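Local coordinates for protein cytochrome P450 (Bacillus megaterium, PDB 5L90) that binds heme b and probably works as a monooxygenase, using molecular oxygen to oxidise a substrate, at residues 67-72 against 84-89; 78-83 against 236-241; 284-289 against 391-396. All coordinates share one frame; numbering follows the deposited sequence.

Interaction 1: 67-72 against 84-89; sequences SDRRPP and LINIDP. With HEM (protoporphyrin IX containing Fe), chain C.
R69 reaches across to the turn at 84-89, and the end of its side chain holds it through one nitrogen, NH1. R69 NH1 gives one hydrogen bond to N86 OD1 at 2.9 Å and another to I85 O at 3.0 Å, both near the edge of the guanidinium. The N86 amide stands steeply to that guanidinium, 73° between the planes. The other terminal nitrogen, NH2, bonds to the carbonyl of H293.

Two further hydrogen bonds run from the backbone of 67-72. R69 N meets N86 O at 3.2 Å, from above the carbonyl plane. S67 N points to D88 OD1 at 2.9 Å, on the syn lone pair, and D88 OD2 is bonded to the hydroxyl of S66.

The charged pair lies within 67-72. The D68 side chain swings CG opposite the backbone N (chi1 -162°), and R70 grips the carboxylate side-on, NE to OD1 at 3.1 Å and NH2 to OD2 at 3.2 Å. That bridge probably eases the approach of D68 OD2 to D88 OD2, 4.4 Å apart. Apolar contact is slight: CD of R70 lies 3.9 Å from CG2 of I87.

This is the B-C loop of the P450 fold, running from strand 65-66 to helix 91-99, the C helix, whose H92 and R96 bind the heme. I87 and L84 lean on that helix, L84 and I85 on helix 229-260, while S67 touches H350.

Interaction 2: 78-83 against 236-241; sequences TALGTS and SILLLI. With HEM (protoporphyrin IX containing Fe), chain C.
L80 and S83 meet L238 beside the one large flat group here, the heme. No protein ring takes part, and the porphyrin is met at its periphery: CD2 of L238 lies 3.7 Å from the methyl CMD of the heme, and CD2 of L239 is 3.7 Å from the vinyl carbon CAC of the heme. I237 and I241, one helical turn apart, point toward the loop 78-83, and L238 follows I237 in sequence.

L80 makes most of the contact. Its CG is anti to the backbone N (chi1 -179°), which extends the leucine out to the helix so that its two methyls part over the surface. CD1 of L80 lies 3.7 Å from CA of L238, and the two leucine side chains cross at about a right angle. CD2 of L80 goes the other way, 4.2 Å from CG1 of I241 and 4.3 Å from CG2 of I237. The leucine thus spans one turn of helix. S83 fills in below it, its OG 3.7 Å from CD2 of L238.

No hydrogen bond crosses between the two segments; the helix meets the loop with apolar side chains. Within the loop, the S83 hydroxyl donates to L80 O at 2.6 Å, in the carbonyl plane and on a lone pair. S83 N bonds the same oxygen, and N86 ND2 adds a third donor. Just before this turn, and overlapping it, T78 OG1 accepts from G81 N at 3.1 Å, an ST motif. These bonds probably keep the turn compact.

Helix 229-260, the long distal helix of the P450 fold, passes over the heme here. Helix 177-207 packs on I237 and bonds A79 N through E195, helix 158-168 touches L240 and I241, and L84 and I85 rest against L238.

Interaction 3: 284-289 against 391-396; sequences RYRSPV and FVYGLK. With HEM (protoporphyrin IX containing Fe), chain C.
R286 and Y393 meet just after the K helix of the P450 fold, 275-285, whose ExxR motif is marked by the E281-R284 salt bridge. Past this helix the chain 286-289 runs on to the heme, and the loop 391-396 comes alongside it.

The polar contact is at the ring's far end. R286 NE gives Y393 OH a hydrogen bond of 3.1 Å, almost straight at 176° and in the guanidinium plane. Ring and guanidinium lie nearly coplanar, 7° apart, so they meet edge to edge rather than stacked. Each has a second partner: NH1 of R286 forms a salt bridge with E260, and the tyrosine hydroxyl bonds to the carbonyl of F23.

Apolar atoms follow the same edge. CE2 of Y393 lies 3.5 Å from CB of R286; the tyrosine has its CG anti to the backbone N (chi1 -178°), which brings the ring edge to the arginine's CB and CG. A leucine in place of Y393 would probably leave R286 NE without this acceptor and F23 O without its hydroxyl partner, and would open a gap beside the arginine's CB.

The backbones join by a single beta bridge between V289 and V392. Y393 N bonds P288 O at 3.0 Å, and F391 is backbone-bonded to Q290 on the other side of the pair. Two CA-H...O contacts run beside it, from V392 CA to P288 O and from V289 CA to F391 O.

What this presents to the cofactor is apolar. P288 and V289 point away from 391-396, and their side chains touch the heme, whose iron has C352 as axial ligand. CG2 of V289 ends 3.9 Å from the meso carbon CHB of the heme.

In the fold
Going from the N terminus, the chain leaves strand 65-66 and enters a long linker to helix 91-99. Interaction 1 closes that linker on itself, 67-72 coming back against 84-89. Within the loop so formed lies 78-83, which reaches out to helix 229-260 in interaction 2 and closes a loop of 152 residues, mostly helix. The two therefore cross along the sequence, and they touch in space. Interaction 3 opens only after both have closed; it ties the end of helix 275-285 to the loop before strand 397-401, closing 101 residues, its centre about 24 Å from that of interaction 1 and about 22 Å from that of interaction 2. All three touch the heme.

Interaction 1: 67-72 against 84-89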
loop_
_atom_site.group_PDB
_atom_site.type_symbol
_atom_site.label_atom_id
_atom_site.label_comp_id
_atom_site.label_asym_id
_atom_site.label_seq_id
_atom_site.Cartn_x
_atom_site.Cartn_y
_atom_site.Cartn_z
ATOM N N SER A 67 16.494 2.260 -7.502
ATOM C CA SER A 67 15.153 1.695 -7.633
ATOM C C SER A 67 14.884 1.260 -9.083
ATOM O O SER A 67 13.746 0.953 -9.441
ATOM C CB SER A 67 14.077 2.710 -7.155
ATOM O OG SER A 67 14.166 3.163 -5.809
ATOM N N ASP A 68 15.938 1.118 -9.887
ATOM C CA ASP A 68 15.836 0.722 -11.275
ATOM C C ASP A 68 15.542 -0.771 -11.384
ATOM O O ASP A 68 16.417 -1.618 -11.177
ATOM C CB ASP A 68 17.150 1.080 -11.965
ATOM C CG ASP A 68 17.044 1.135 -13.517
ATOM O OD1 ASP A 68 16.105 0.541 -14.140
ATOM O OD2 ASP A 68 17.953 1.765 -14.114
ATOM N N ARG A 69 14.342 -1.085 -11.860
ATOM C CA ARG A 69 13.916 -2.461 -12.052
ATOM C C ARG A 69 13.273 -2.585 -13.429
ATOM O O ARG A 69 12.400 -3.430 -13.648
ATOM C CB ARG A 69 12.931 -2.906 -10.961
ATOM C CG ARG A 69 13.477 -2.848 -9.562
ATOM C CD ARG A 69 12.476 -3.164 -8.420
ATOM N NE ARG A 69 12.856 -2.346 -7.267
ATOM C CZ ARG A 69 12.374 -1.133 -7.029
ATOM N NH1 ARG A 69 11.464 -0.607 -7.842
ATOM N NH2 ARG A 69 12.814 -0.435 -5.991
ATOM N N ARG A 70 13.672 -1.727 -14.360
ATOM C CA ARG A 70 13.083 -1.822 -15.679
ATOM C C ARG A 70 13.484 -3.143 -16.330
ATOM O O ARG A 70 14.658 -3.520 -16.269
ATOM C CB ARG A 70 13.526 -0.680 -16.561
ATOM C CG ARG A 70 12.942 0.603 -16.159
ATOM C CD ARG A 70 13.524 1.674 -17.006
ATOM N NE ARG A 70 14.943 1.737 -16.743
ATOM C CZ ARG A 70 15.833 2.354 -17.513
ATOM N NH1 ARG A 70 15.452 2.995 -18.612
ATOM N NH2 ARG A 70 17.103 2.344 -17.153
ATOM N N PRO A 71 12.550 -3.839 -16.994
ATOM C CA PRO A 71 12.872 -5.166 -17.524
ATOM C C PRO A 71 13.898 -5.066 -18.635
ATOM O O PRO A 71 13.959 -4.053 -19.355
ATOM C CB PRO A 71 11.520 -5.699 -18.021
ATOM C CG PRO A 71 10.568 -4.494 -18.081
ATOM C CD PRO A 71 11.116 -3.492 -17.158
ATOM N N PRO A 72 14.804 -6.039 -18.722
ATOM C CA PRO A 72 15.709 -6.104 -19.872
ATOM C C PRO A 72 14.928 -6.262 -21.164
ATOM O O PRO A 72 13.746 -6.614 -21.190
ATOM C CB PRO A 72 16.569 -7.336 -19.581
ATOM C CG PRO A 72 16.551 -7.466 -18.116
ATOM C CD PRO A 72 15.166 -7.038 -17.704
ATOM N N LEU A 84 6.908 5.050 -12.491
ATOM C CA LEU A 84 7.592 5.872 -11.495
ATOM C C LEU A 84 8.423 5.091 -10.471
ATOM O O LEU A 84 9.545 5.488 -10.105
ATOM C CB LEU A 84 6.537 6.699 -10.745
ATOM C CG LEU A 84 7.050 7.786 -9.872
ATOM C CD1 LEU A 84 7.504 9.016 -10.614
ATOM C CD2 LEU A 84 5.916 8.056 -9.001
ATOM N N ILE A 85 7.877 3.975 -9.995
ATOM C CA ILE A 85 8.505 3.339 -8.863
ATOM C C ILE A 85 9.722 2.537 -9.262
ATOM O O ILE A 85 10.500 2.148 -8.380
ATOM C CB ILE A 85 7.433 2.472 -8.180
ATOM C CG1 ILE A 85 7.797 2.133 -6.725
ATOM C CG2 ILE A 85 7.195 1.246 -8.985
ATOM C CD1 ILE A 85 6.649 1.521 -6.000
ATOM N N ASN A 86 9.913 2.284 -10.562
ATOM C CA ASN A 86 10.958 1.398 -11.067
ATOM C C ASN A 86 12.036 2.166 -11.832
ATOM O O ASN A 86 12.788 1.568 -12.594
ATOM C CB ASN A 86 10.374 0.311 -11.972
ATOM C CG ASN A 86 9.454 -0.669 -11.251
ATOM O OD1 ASN A 86 9.780 -1.193 -10.192
ATOM N ND2 ASN A 86 8.295 -0.951 -11.860
ATOM N N ILE A 87 12.142 3.466 -11.628
ATOM C CA ILE A 87 13.156 4.277 -12.272
ATOM C C ILE A 87 13.834 5.208 -11.262
ATOM O O ILE A 87 13.286 5.553 -10.206
ATOM C CB ILE A 87 12.558 5.096 -13.449
ATOM C CG1 ILE A 87 11.411 6.012 -13.046
ATOM C CG2 ILE A 87 11.918 4.178 -14.408
ATOM C CD1 ILE A 87 10.915 6.978 -14.148
ATOM N N ASP A 88 15.021 5.657 -11.633
ATOM C CA ASP A 88 15.847 6.590 -10.885
ATOM C C ASP A 88 15.809 7.970 -11.491
ATOM O O ASP A 88 15.284 8.182 -12.589
ATOM C CB ASP A 88 17.301 6.138 -10.873
ATOM C CG ASP A 88 17.533 4.924 -10.046
ATOM O OD1 ASP A 88 16.809 4.695 -9.016
ATOM O OD2 ASP A 88 18.478 4.195 -10.445
ATOM N N PRO A 89 16.356 8.949 -10.794
ATOM C CA PRO A 89 16.650 10.215 -11.448
ATOM C C PRO A 89 17.690 10.022 -12.557
ATOM O O PRO A 89 18.457 9.049 -12.595
ATOM C CB PRO A 89 17.175 11.112 -10.310
ATOM C CG PRO A 89 16.871 10.412 -9.033
ATOM C CD PRO A 89 16.670 8.961 -9.361
HETATM C CHA HEM C . 5.259 4.399 -3.104
HETATM C CHB HEM C . 3.468 2.165 0.823
HETATM C CHC HEM C . -1.012 3.525 -0.479
HETATM C CHD HEM C . 0.730 4.985 -4.769
HETATM C C1A HEM C . 5.181 3.732 -1.910
HETATM C C2A HEM C . 6.303 3.371 -1.075
HETATM C C3A HEM C . 5.781 2.725 -0.026
HETATM C C4A HEM C . 4.339 2.712 -0.125
HETATM C CMA HEM C . 6.520 2.093 1.142
HETATM C CAA HEM C . 7.812 3.561 -1.391
HETATM C CBA HEM C . 8.207 2.479 -2.394
HETATM C CGA HEM C . 9.655 2.465 -2.714
HETATM O O1A HEM C . 10.423 3.396 -2.373
HETATM O O2A HEM C . 9.974 1.480 -3.411
HETATM C C1B HEM C . 2.088 2.404 0.880
HETATM C C2B HEM C . 1.187 2.131 2.016
HETATM C C3B HEM C . -0.047 2.491 1.619
HETATM C C4B HEM C . 0.040 3.027 0.272
HETATM C CMB HEM C . 1.659 1.556 3.406
HETATM C CAB HEM C . -1.386 2.469 2.378
HETATM C CBB HEM C . -1.532 2.298 3.703
HETATM C C1C HEM C . -0.935 4.076 -1.740
HETATM C C2C HEM C . -2.051 4.609 -2.509
HETATM C C3C HEM C . -1.521 5.030 -3.691
HETATM C C4C HEM C . -0.131 4.723 -3.721
HETATM C CMC HEM C . -3.490 4.701 -1.888
HETATM C CAC HEM C . -2.152 5.689 -4.931
HETATM C CBC HEM C . -3.461 5.737 -5.069
HETATM C C1D HEM C . 2.108 4.946 -4.703
HETATM C C2D HEM C . 3.028 5.298 -5.751
HETATM C C3D HEM C . 4.286 5.153 -5.286
HETATM C C4D HEM C . 4.190 4.683 -3.917
HETATM C CMD HEM C . 2.632 5.749 -7.152
HETATM C CAD HEM C . 5.626 5.359 -6.055
HETATM C CBD HEM C . 6.291 6.706 -5.776
HETATM C CGD HEM C . 7.620 6.803 -6.476
HETATM O O1D HEM C . 7.976 7.971 -6.824
HETATM O O2D HEM C . 8.294 5.742 -6.683
HETATM N NA HEM C . 4.025 3.340 -1.298
HETATM N NB HEM C . 1.340 2.930 -0.155
HETATM N NC HEM C . 0.194 4.141 -2.520
HETATM N ND HEM C . 2.855 4.585 -3.589
HETATM FE FE HEM C . 2.097 4.001 -1.728
#

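Interaction 2: 78-83 against 236-241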
loop_
_atom_site.group_PDB
_atom_site.type_symbol
_atom_site.label_atom_id
_atom_site.label_comp_id
_atom_site.label_asym_id
_atom_site.label_seq_id
_atom_site.Cartn_x
_atom_site.Cartn_y
_atom_site.Cartn_z
ATOM N N THR A 78 6.313 -3.984 -20.170
ATOM C CA THR A 78 5.030 -3.457 -19.735
ATOM C C THR A 78 5.170 -1.989 -19.382
ATOM O O THR A 78 6.257 -1.498 -19.046
ATOM C CB THR A 78 4.467 -4.208 -18.531
ATOM O OG1 THR A 78 5.346 -4.052 -17.415
ATOM C CG2 THR A 78 4.316 -5.661 -18.843
ATOM N N ALA A 79 4.044 -1.277 -19.493
ATOM C CA ALA A 79 4.025 0.134 -19.131
ATOM C C ALA A 79 4.322 0.315 -17.635
ATOM O O ALA A 79 4.931 1.331 -17.234
ATOM C CB ALA A 79 2.670 0.728 -19.543
ATOM N N LEU A 80 3.884 -0.655 -16.802
ATOM C CA LEU A 80 4.208 -0.665 -15.369
ATOM C C LEU A 80 5.713 -0.771 -15.134
ATOM O O LEU A 80 6.269 -0.050 -14.296
ATOM C CB LEU A 80 3.448 -1.817 -14.695
ATOM C CG LEU A 80 3.514 -2.127 -13.218
ATOM C CD1 LEU A 80 2.984 -0.973 -12.331
ATOM C CD2 LEU A 80 2.704 -3.350 -12.938
ATOM N N GLY A 81 6.406 -1.582 -15.934
ATOM C CA GLY A 81 7.819 -1.840 -15.716
ATOM C C GLY A 81 8.702 -0.625 -15.804
ATOM O O GLY A 81 9.842 -0.660 -15.333
ATOM N N THR A 82 8.242 0.418 -16.451
ATOM C CA THR A 82 8.985 1.660 -16.573
ATOM C C THR A 82 8.247 2.807 -15.896
ATOM O O THR A 82 8.577 3.987 -16.110
ATOM C CB THR A 82 9.229 1.958 -18.058
ATOM O OG1 THR A 82 7.964 2.122 -18.735
ATOM C CG2 THR A 82 10.017 0.807 -18.725
ATOM N N SER A 83 7.292 2.482 -15.033
ATOM C CA SER A 83 6.568 3.510 -14.298
ATOM C C SER A 83 7.400 3.990 -13.106
ATOM O O SER A 83 8.468 3.470 -12.792
ATOM C CB SER A 83 5.196 2.995 -13.843
ATOM O OG SER A 83 5.350 1.941 -12.897
ATOM N N SER A 236 -1.287 4.742 -14.024
ATOM C CA SER A 236 -2.628 4.298 -13.674
ATOM C C SER A 236 -2.609 2.884 -13.149
ATOM O O SER A 236 -3.384 2.520 -12.249
ATOM C CB SER A 236 -3.517 4.344 -14.914
ATOM O OG SER A 236 -3.478 5.629 -15.464
ATOM N N ILE A 237 -1.905 2.018 -13.867
ATOM C CA ILE A 237 -1.859 0.647 -13.431
ATOM C C ILE A 237 -1.096 0.610 -12.143
ATOM O O ILE A 237 -1.396 -0.200 -11.257
ATOM C CB ILE A 237 -1.247 -0.265 -14.507
ATOM C CG1 ILE A 237 -2.111 -0.212 -15.784
ATOM C CG2 ILE A 237 -1.119 -1.687 -13.994
ATOM C CD1 ILE A 237 -1.486 -0.884 -16.937
ATOM N N LEU A 238 -0.106 1.502 -12.019
ATOM C CA LEU A 238 0.710 1.533 -10.825
ATOM C C LEU A 238 -0.156 1.844 -9.599
ATOM O O LEU A 238 -0.126 1.096 -8.617
ATOM C CB LEU A 238 1.879 2.534 -10.983
ATOM C CG LEU A 238 2.676 2.696 -9.678
ATOM C CD1 LEU A 238 3.105 1.329 -9.079
ATOM C CD2 LEU A 238 3.965 3.596 -9.879
ATOM N N LEU A 239 -1.072 2.820 -9.729
ATOM C CA LEU A 239 -1.902 3.269 -8.604
ATOM C C LEU A 239 -2.782 2.138 -8.134
ATOM O O LEU A 239 -3.062 2.003 -6.935
ATOM C CB LEU A 239 -2.787 4.464 -8.978
ATOM C CG LEU A 239 -2.133 5.785 -9.418
ATOM C CD1 LEU A 239 -3.262 6.694 -9.704
ATOM C CD2 LEU A 239 -1.193 6.428 -8.423
ATOM N N LEU A 240 -3.302 1.363 -9.078
ATOM C CA LEU A 240 -4.018 0.152 -8.725
ATOM C C LEU A 240 -3.161 -0.742 -7.853
ATOM O O LEU A 240 -3.618 -1.228 -6.808
ATOM C CB LEU A 240 -4.459 -0.597 -9.988
ATOM C CG LEU A 240 -5.904 -0.455 -10.459
ATOM C CD1 LEU A 240 -6.193 -1.486 -11.553
ATOM C CD2 LEU A 240 -6.954 -0.675 -9.327
ATOM N N ILE A 241 -1.945 -1.058 -8.319
ATOM C CA ILE A 241 -1.125 -2.015 -7.594
ATOM C C ILE A 241 -0.724 -1.447 -6.231
ATOM O O ILE A 241 -0.700 -2.167 -5.241
ATOM C CB ILE A 241 0.130 -2.426 -8.381
ATOM C CG1 ILE A 241 -0.149 -2.805 -9.855
ATOM C CG2 ILE A 241 0.738 -3.617 -7.661
ATOM C CD1 ILE A 241 -1.176 -3.891 -10.055
HETATM C CHA HEM C . 5.259 4.399 -3.104
HETATM C CHB HEM C . 3.468 2.165 0.823
HETATM C CHC HEM C . -1.012 3.525 -0.479
HETATM C CHD HEM C . 0.730 4.985 -4.769
HETATM C C1A HEM C . 5.181 3.732 -1.910
HETATM C C2A HEM C . 6.303 3.371 -1.075
HETATM C C3A HEM C . 5.781 2.725 -0.026
HETATM C C4A HEM C . 4.339 2.712 -0.125
HETATM C CMA HEM C . 6.520 2.093 1.142
HETATM C CAA HEM C . 7.812 3.561 -1.391
HETATM C CBA HEM C . 8.207 2.479 -2.394
HETATM C CGA HEM C . 9.655 2.465 -2.714
HETATM O O1A HEM C . 10.423 3.396 -2.373
HETATM O O2A HEM C . 9.974 1.480 -3.411
HETATM C C1B HEM C . 2.088 2.404 0.880
HETATM C C2B HEM C . 1.187 2.131 2.016
HETATM C C3B HEM C . -0.047 2.491 1.619
HETATM C C4B HEM C . 0.040 3.027 0.272
HETATM C CMB HEM C . 1.659 1.556 3.406
HETATM C CAB HEM C . -1.386 2.469 2.378
HETATM C CBB HEM C . -1.532 2.298 3.703
HETATM C C1C HEM C . -0.935 4.076 -1.740
HETATM C C2C HEM C . -2.051 4.609 -2.509
HETATM C C3C HEM C . -1.521 5.030 -3.691
HETATM C C4C HEM C . -0.131 4.723 -3.721
HETATM C CMC HEM C . -3.490 4.701 -1.888
HETATM C CAC HEM C . -2.152 5.689 -4.931
HETATM C CBC HEM C . -3.461 5.737 -5.069
HETATM C C1D HEM C . 2.108 4.946 -4.703
HETATM C C2D HEM C . 3.028 5.298 -5.751
HETATM C C3D HEM C . 4.286 5.153 -5.286
HETATM C C4D HEM C . 4.190 4.683 -3.917
HETATM C CMD HEM C . 2.632 5.749 -7.152
HETATM C CAD HEM C . 5.626 5.359 -6.055
HETATM C CBD HEM C . 6.291 6.706 -5.776
HETATM C CGD HEM C . 7.620 6.803 -6.476
HETATM O O1D HEM C . 7.976 7.971 -6.824
HETATM O O2D HEM C . 8.294 5.742 -6.683
HETATM N NA HEM C . 4.025 3.340 -1.298
HETATM N NB HEM C . 1.340 2.930 -0.155
HETATM N NC HEM C . 0.194 4.141 -2.520
HETATM N ND HEM C . 2.855 4.585 -3.589
HETATM FE FE HEM C . 2.097 4.001 -1.728
#

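Interaction 3: 284-289 against 391-396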
loop_
_atom_site.group_PDB
_atom_site.type_symbol
_atom_site.label_atom_id
_atom_site.label_comp_id
_atom_site.label_asym_id
_atom_site.label_seq_id
_atom_site.Cartn_x
_atom_site.Cartn_y
_atom_site.Cartn_z
ATOM N N ARG A 284 2.869 2.191 12.050
ATOM C CA ARG A 284 4.128 1.817 12.684
ATOM C C ARG A 284 4.121 0.369 13.121
ATOM O O ARG A 284 5.105 -0.358 12.922
ATOM C CB ARG A 284 4.396 2.716 13.893
ATOM C CG ARG A 284 5.713 2.436 14.599
ATOM C CD ARG A 284 5.870 2.894 16.005
ATOM N NE ARG A 284 5.052 2.148 16.977
ATOM C CZ ARG A 284 5.413 1.048 17.625
ATOM N NH1 ARG A 284 6.575 0.477 17.418
ATOM N NH2 ARG A 284 4.560 0.479 18.452
ATOM N N TYR A 285 3.060 -0.029 13.808
ATOM C CA TYR A 285 3.009 -1.300 14.513
ATOM C C TYR A 285 2.646 -2.466 13.598
ATOM O O TYR A 285 3.085 -3.607 13.831
ATOM C CB TYR A 285 2.002 -1.158 15.659
ATOM C CG TYR A 285 2.066 -2.215 16.731
ATOM C CD1 TYR A 285 3.124 -2.245 17.624
ATOM C CD2 TYR A 285 1.053 -3.140 16.890
ATOM C CE1 TYR A 285 3.189 -3.189 18.625
ATOM C CE2 TYR A 285 1.109 -4.087 17.883
ATOM C CZ TYR A 285 2.195 -4.098 18.762
ATOM O OH TYR A 285 2.316 -5.013 19.796
ATOM N N ARG A 286 1.777 -2.249 12.617
ATOM C CA ARG A 286 1.366 -3.361 11.730
ATOM C C ARG A 286 1.379 -2.841 10.313
ATOM O O ARG A 286 0.343 -2.656 9.693
ATOM C CB ARG A 286 0.011 -3.915 12.132
ATOM C CG ARG A 286 0.139 -4.512 13.525
ATOM C CD ARG A 286 -1.021 -5.383 13.792
ATOM N NE ARG A 286 -0.563 -6.630 14.380
ATOM C CZ ARG A 286 -0.752 -6.972 15.634
ATOM N NH1 ARG A 286 -1.415 -6.158 16.435
ATOM N NH2 ARG A 286 -0.293 -8.140 16.059
ATOM N N SER A 287 2.582 -2.549 9.845
ATOM C CA SER A 287 2.746 -1.830 8.605
ATOM C C SER A 287 2.276 -2.672 7.408
ATOM O O SER A 287 2.637 -3.838 7.305
ATOM C CB SER A 287 4.209 -1.523 8.474
ATOM O OG SER A 287 4.701 -1.013 9.692
ATOM N N PRO A 288 1.393 -2.174 6.571
ATOM C CA PRO A 288 1.012 -2.938 5.379
ATOM C C PRO A 288 2.198 -3.447 4.568
ATOM O O PRO A 288 2.159 -4.568 4.125
ATOM C CB PRO A 288 0.195 -1.910 4.593
ATOM C CG PRO A 288 -0.438 -1.059 5.707
ATOM C CD PRO A 288 0.637 -0.917 6.688
ATOM N N VAL A 289 3.242 -2.645 4.412
ATOM C CA VAL A 289 4.463 -2.963 3.680
ATOM C C VAL A 289 5.633 -3.061 4.663
ATOM O O VAL A 289 6.199 -2.024 5.042
ATOM C CB VAL A 289 4.784 -1.876 2.667
ATOM C CG1 VAL A 289 6.049 -2.253 1.810
ATOM C CG2 VAL A 289 3.558 -1.570 1.907
ATOM N N PHE A 391 6.695 -9.547 2.693
ATOM C CA PHE A 391 6.765 -8.120 2.433
ATOM C C PHE A 391 5.458 -7.414 2.732
ATOM O O PHE A 391 5.453 -6.190 2.916
ATOM C CB PHE A 391 7.167 -7.885 0.988
ATOM C CG PHE A 391 8.635 -8.033 0.755
ATOM C CD1 PHE A 391 9.342 -9.118 1.293
ATOM C CD2 PHE A 391 9.332 -7.094 0.032
ATOM C CE1 PHE A 391 10.723 -9.241 1.093
ATOM C CE2 PHE A 391 10.706 -7.217 -0.156
ATOM C CZ PHE A 391 11.386 -8.307 0.379
ATOM N N VAL A 392 4.368 -8.166 2.753
ATOM C CA VAL A 392 3.028 -7.644 2.863
ATOM C C VAL A 392 2.444 -8.255 4.094
ATOM O O VAL A 392 2.389 -9.482 4.188
ATOM C CB VAL A 392 2.162 -7.990 1.644
ATOM C CG1 VAL A 392 0.700 -7.875 2.056
ATOM C CG2 VAL A 392 2.446 -7.095 0.458
ATOM N N TYR A 393 1.933 -7.401 4.986
ATOM C CA TYR A 393 1.506 -7.783 6.320
ATOM C C TYR A 393 0.032 -7.397 6.436
ATOM O O TYR A 393 -0.338 -6.217 6.315
ATOM C CB TYR A 393 2.402 -7.103 7.378
ATOM C CG TYR A 393 2.067 -7.485 8.792
ATOM C CD1 TYR A 393 2.368 -8.749 9.285
ATOM C CD2 TYR A 393 1.426 -6.621 9.610
ATOM C CE1 TYR A 393 2.039 -9.123 10.545
ATOM C CE2 TYR A 393 1.088 -6.998 10.908
ATOM C CZ TYR A 393 1.395 -8.250 11.356
ATOM O OH TYR A 393 1.073 -8.648 12.630
ATOM N N GLY A 394 -0.814 -8.401 6.614
ATOM C CA GLY A 394 -2.243 -8.168 6.594
ATOM C C GLY A 394 -2.974 -9.486 6.668
ATOM O O GLY A 394 -2.370 -10.572 6.788
ATOM N N LEU A 395 -4.294 -9.379 6.652
ATOM C CA LEU A 395 -5.133 -10.538 6.902
ATOM C C LEU A 395 -5.955 -10.888 5.654
ATOM O O LEU A 395 -6.311 -9.995 4.882
ATOM C CB LEU A 395 -5.993 -10.249 8.094
ATOM C CG LEU A 395 -5.186 -10.101 9.366
ATOM C CD1 LEU A 395 -6.086 -9.532 10.420
ATOM C CD2 LEU A 395 -4.615 -11.481 9.822
ATOM N N LYS A 396 -6.187 -12.196 5.419
ATOM C CA LYS A 396 -7.082 -12.607 4.341
ATOM C C LYS A 396 -8.552 -12.372 4.708
ATOM O O LYS A 396 -9.320 -11.868 3.889
ATOM C CB LYS A 396 -6.838 -14.076 3.988
ATOM C CG LYS A 396 -5.515 -14.318 3.304
ATOM C CD LYS A 396 -5.274 -15.760 2.900
ATOM C CE LYS A 396 -4.909 -16.714 4.064
ATOM N NZ LYS A 396 -4.338 -18.000 3.489
HETATM C CHA HEM C . 5.259 4.399 -3.104
HETATM C CHB HEM C . 3.468 2.165 0.823
HETATM C CHC HEM C . -1.012 3.525 -0.479
HETATM C CHD HEM C . 0.730 4.985 -4.769
HETATM C C1A HEM C . 5.181 3.732 -1.910
HETATM C C2A HEM C . 6.303 3.371 -1.075
HETATM C C3A HEM C . 5.781 2.725 -0.026
HETATM C C4A HEM C . 4.339 2.712 -0.125
HETATM C CMA HEM C . 6.520 2.093 1.142
HETATM C CAA HEM C . 7.812 3.561 -1.391
HETATM C CBA HEM C . 8.207 2.479 -2.394
HETATM C CGA HEM C . 9.655 2.465 -2.714
HETATM O O1A HEM C . 10.423 3.396 -2.373
HETATM O O2A HEM C . 9.974 1.480 -3.411
HETATM C C1B HEM C . 2.088 2.404 0.880
HETATM C C2B HEM C . 1.187 2.131 2.016
HETATM C C3B HEM C . -0.047 2.491 1.619
HETATM C C4B HEM C . 0.040 3.027 0.272
HETATM C CMB HEM C . 1.659 1.556 3.406
HETATM C CAB HEM C . -1.386 2.469 2.378
HETATM C CBB HEM C . -1.532 2.298 3.703
HETATM C C1C HEM C . -0.935 4.076 -1.740
HETATM C C2C HEM C . -2.051 4.609 -2.509
HETATM C C3C HEM C . -1.521 5.030 -3.691
HETATM C C4C HEM C . -0.131 4.723 -3.721
HETATM C CMC HEM C . -3.490 4.701 -1.888
HETATM C CAC HEM C . -2.152 5.689 -4.931
HETATM C CBC HEM C . -3.461 5.737 -5.069
HETATM C C1D HEM C . 2.108 4.946 -4.703
HETATM C C2D HEM C . 3.028 5.298 -5.751
HETATM C C3D HEM C . 4.286 5.153 -5.286
HETATM C C4D HEM C . 4.190 4.683 -3.917
HETATM C CMD HEM C . 2.632 5.749 -7.152
HETATM C CAD HEM C . 5.626 5.359 -6.055
HETATM C CBD HEM C . 6.291 6.706 -5.776
HETATM C CGD HEM C . 7.620 6.803 -6.476
HETATM O O1D HEM C . 7.976 7.971 -6.824
HETATM O O2D HEM C . 8.294 5.742 -6.683
HETATM N NA HEM C . 4.025 3.340 -1.298
HETATM N NB HEM C . 1.340 2.930 -0.155
HETATM N NC HEM C . 0.194 4.141 -2.520
HETATM N ND HEM C . 2.855 4.585 -3.589
HETATM FE FE HEM C . 2.097 4.001 -1.728
#